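Local coordinates for cyanate lyase C-terminal domain-containing protein (Tetranychus urticae, PDB 5UK3) that probably catalyses the bicarbonate-dependent breakdown of cyanate to ammonia and carbon dioxide, as a cyanase, at residues I[33-38]-I[52-57]. Numbering follows the deposited sequence.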
loop_
_atom_site.group_PDB
_atom_site.type_symbol
_atom_site.label_atom_id
_atom_site.label_comp_id
_atom_site.label_asym_id
_atom_site.label_seq_id
_atom_site.Cartn_x
_atom_site.Cartn_y
_atom_site.Cartn_z
ATOM N N LEU I 33 15.738 38.520 -5.303
ATOM C CA LEU I 33 15.464 38.135 -6.691
ATOM C C LEU I 33 14.245 37.238 -6.817
ATOM O O LEU I 33 14.055 36.318 -6.003
ATOM C CB LEU I 33 16.650 37.374 -7.265
ATOM C CG LEU I 33 17.816 38.226 -7.762
ATOM C CD1 LEU I 33 19.044 37.353 -7.964
ATOM C CD2 LEU I 33 17.454 38.940 -9.067
ATOM N N THR I 34 13.397 37.509 -7.808
ATOM C CA THR I 34 12.296 36.615 -8.105
ATOM C C THR I 34 12.753 35.621 -9.174
ATOM O O THR I 34 13.722 35.870 -9.873
ATOM C CB THR I 34 11.058 37.358 -8.609
ATOM O OG1 THR I 34 11.382 38.069 -9.798
ATOM C CG2 THR I 34 10.531 38.299 -7.558
ATOM N N TYR I 35 12.088 34.462 -9.242
ATOM C CA TYR I 35 12.389 33.452 -10.250
ATOM C C TYR I 35 12.185 34.073 -11.630
ATOM O O TYR I 35 13.005 33.870 -12.511
ATOM C CB TYR I 35 11.543 32.199 -10.059
ATOM C CG TYR I 35 11.805 31.384 -8.820
ATOM C CD1 TYR I 35 12.972 30.587 -8.690
ATOM C CD2 TYR I 35 10.887 31.378 -7.779
ATOM C CE1 TYR I 35 13.244 29.820 -7.544
ATOM C CE2 TYR I 35 11.113 30.611 -6.651
ATOM C CZ TYR I 35 12.311 29.813 -6.533
ATOM O OH TYR I 35 12.452 29.029 -5.382
ATOM N N GLN I 36 11.111 34.845 -11.801
ATOM C CA GLN I 36 10.891 35.639 -13.033
ATOM C C GLN I 36 12.091 36.479 -13.448
ATOM O O GLN I 36 12.577 36.390 -14.567
ATOM C CB GLN I 36 9.715 36.585 -12.799
ATOM C CG GLN I 36 9.313 37.491 -13.968
ATOM C CD GLN I 36 8.734 36.703 -15.107
ATOM O OE1 GLN I 36 7.528 36.433 -15.131
ATOM N NE2 GLN I 36 9.595 36.255 -16.020
ATOM N N GLN I 37 12.584 37.291 -12.517
ATOM C CA GLN I 37 13.749 38.131 -12.767
ATOM C C GLN I 37 14.951 37.317 -13.222
ATOM O O GLN I 37 15.608 37.677 -14.201
ATOM C CB GLN I 37 14.131 38.969 -11.533
ATOM C CG GLN I 37 13.204 40.168 -11.296
ATOM C CD GLN I 37 13.251 40.719 -9.866
ATOM O OE1 GLN I 37 14.056 40.281 -9.018
ATOM N NE2 GLN I 37 12.374 41.677 -9.587
ATOM N N MET I 38 15.272 36.252 -12.489
ATOM C CA MET I 38 16.445 35.437 -12.825
ATOM C C MET I 38 16.347 34.907 -14.254
ATOM O O MET I 38 17.322 34.808 -14.946
ATOM C CB MET I 38 16.603 34.286 -11.828
ATOM C CG MET I 38 17.089 34.720 -10.473
ATOM S SD MET I 38 17.431 33.295 -9.432
ATOM C CE MET I 38 18.871 32.551 -10.228
ATOM N N VAL I 52 16.150 23.622 -11.976
ATOM C CA VAL I 52 17.588 23.445 -11.852
ATOM C C VAL I 52 18.020 23.815 -10.434
ATOM O O VAL I 52 18.825 23.118 -9.818
ATOM C CB VAL I 52 18.356 24.309 -12.881
ATOM C CG1 VAL I 52 19.835 24.374 -12.532
ATOM C CG2 VAL I 52 18.198 23.760 -14.274
ATOM N N LEU I 53 17.563 24.972 -9.967
ATOM C CA LEU I 53 17.920 25.432 -8.636
ATOM C C LEU I 53 17.406 24.451 -7.575
ATOM O O LEU I 53 18.055 24.270 -6.564
ATOM C CB LEU I 53 17.376 26.822 -8.362
ATOM C CG LEU I 53 17.827 27.937 -9.270
ATOM C CD1 LEU I 53 17.043 29.195 -8.921
ATOM C CD2 LEU I 53 19.289 28.183 -9.142
ATOM N N HIS I 54 16.267 23.811 -7.803
ATOM C CA HIS I 54 15.743 22.825 -6.863
ATOM C C HIS I 54 16.380 21.426 -7.015
ATOM O O HIS I 54 16.026 20.536 -6.239
ATOM C CB HIS I 54 14.227 22.706 -6.959
ATOM C CG HIS I 54 13.511 23.848 -6.367
ATOM N ND1 HIS I 54 13.643 25.134 -6.833
ATOM C CD2 HIS I 54 12.640 23.911 -5.344
ATOM C CE1 HIS I 54 12.891 25.950 -6.119
ATOM N NE2 HIS I 54 12.264 25.228 -5.211
ATOM N N GLY I 55 17.250 21.225 -8.007
ATOM C CA GLY I 55 17.913 19.969 -8.213
ATOM C C GLY I 55 17.101 18.870 -8.852
ATOM O O GLY I 55 17.336 17.679 -8.583
ATOM N N GLN I 56 16.082 19.238 -9.626
ATOM C CA GLN I 56 15.299 18.279 -10.414
ATOM C C GLN I 56 15.645 18.357 -11.890
ATOM O O GLN I 56 15.029 17.707 -12.701
ATOM C CB GLN I 56 13.837 18.574 -10.229
ATOM C CG GLN I 56 13.347 18.247 -8.838
ATOM C CD GLN I 56 13.429 16.762 -8.541
ATOM O OE1 GLN I 56 12.979 15.917 -9.333
ATOM N NE2 GLN I 56 13.946 16.438 -7.392
ATOM N N ASN I 57 16.651 19.153 -12.218
ATOM C CA ASN I 57 17.133 19.313 -13.579
ATOM C C ASN I 57 18.559 19.886 -13.528
ATOM O O ASN I 57 18.991 20.339 -12.467
ATOM C CB ASN I 57 16.221 20.247 -14.352
ATOM C CG ASN I 57 15.324 19.518 -15.347
ATOM O OD1 ASN I 57 15.731 18.530 -15.952
ATOM N ND2 ASN I 57 14.085 19.982 -15.485
#
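His54 ND1 is held by a hydrogen bond to the backbone carbonyl of Thr50, one turn back, and this bond helps to fix the rotation of the imidazole. The adjoining ring carbon, CE1, meets Tyr35. Both residues belong to the helix-turn-helix region of the N-terminal cyanase domain: the start of helix 35-42 packs against the end of helix 46-53. Tyr35 OH lies 3.2 Å from His54 CE1, at the edge of the imidazole and near its plane. The two side chains cross at about a right angle. This is a packing contact, and no hydrogen bond joins the two segments.

The rest of the contact is apolar. Leu53 CD1 sits at the edge of the phenol ring, 4.1 Å from Tyr35 CE1. Leu53 CD1 also meets Met38 tip to tip, 4.0 Å from Met38 CE. Met38 bends at its last torsion (chi3 68°), and both SD and CE lie near Leu53 CD1. Phe24 and Ile67 also pack on Leu53, which ties the pair of helices to helices 23-31 and 61-70. Lys28 makes a cation-pi contact with the Tyr35 ring. An alanine in place of Tyr35 would probably leave a gap beside Leu53 CD1 and His54 CE1, and Lys28 would lose its cation-pi partner.

A second subunit packs on both Tyr35 and His54: Glu118 of that subunit accepts a hydrogen bond from Tyr35 N, and its Ser110 packs on His54. The start of helix 35-42 and the end of helix 46-53 are both capped. Gly55 closes helix 46-53 in a Schellman motif, with positive phi (77°). At the start of helix 35-42, Thr34 and Gln37 form a capping box. Gln37 N donates to Thr34 OG1 at 3.1 Å. In return, Thr34 N donates to Gln37 OE1 at 3.1 Å, approaching from above the carbonyl plane.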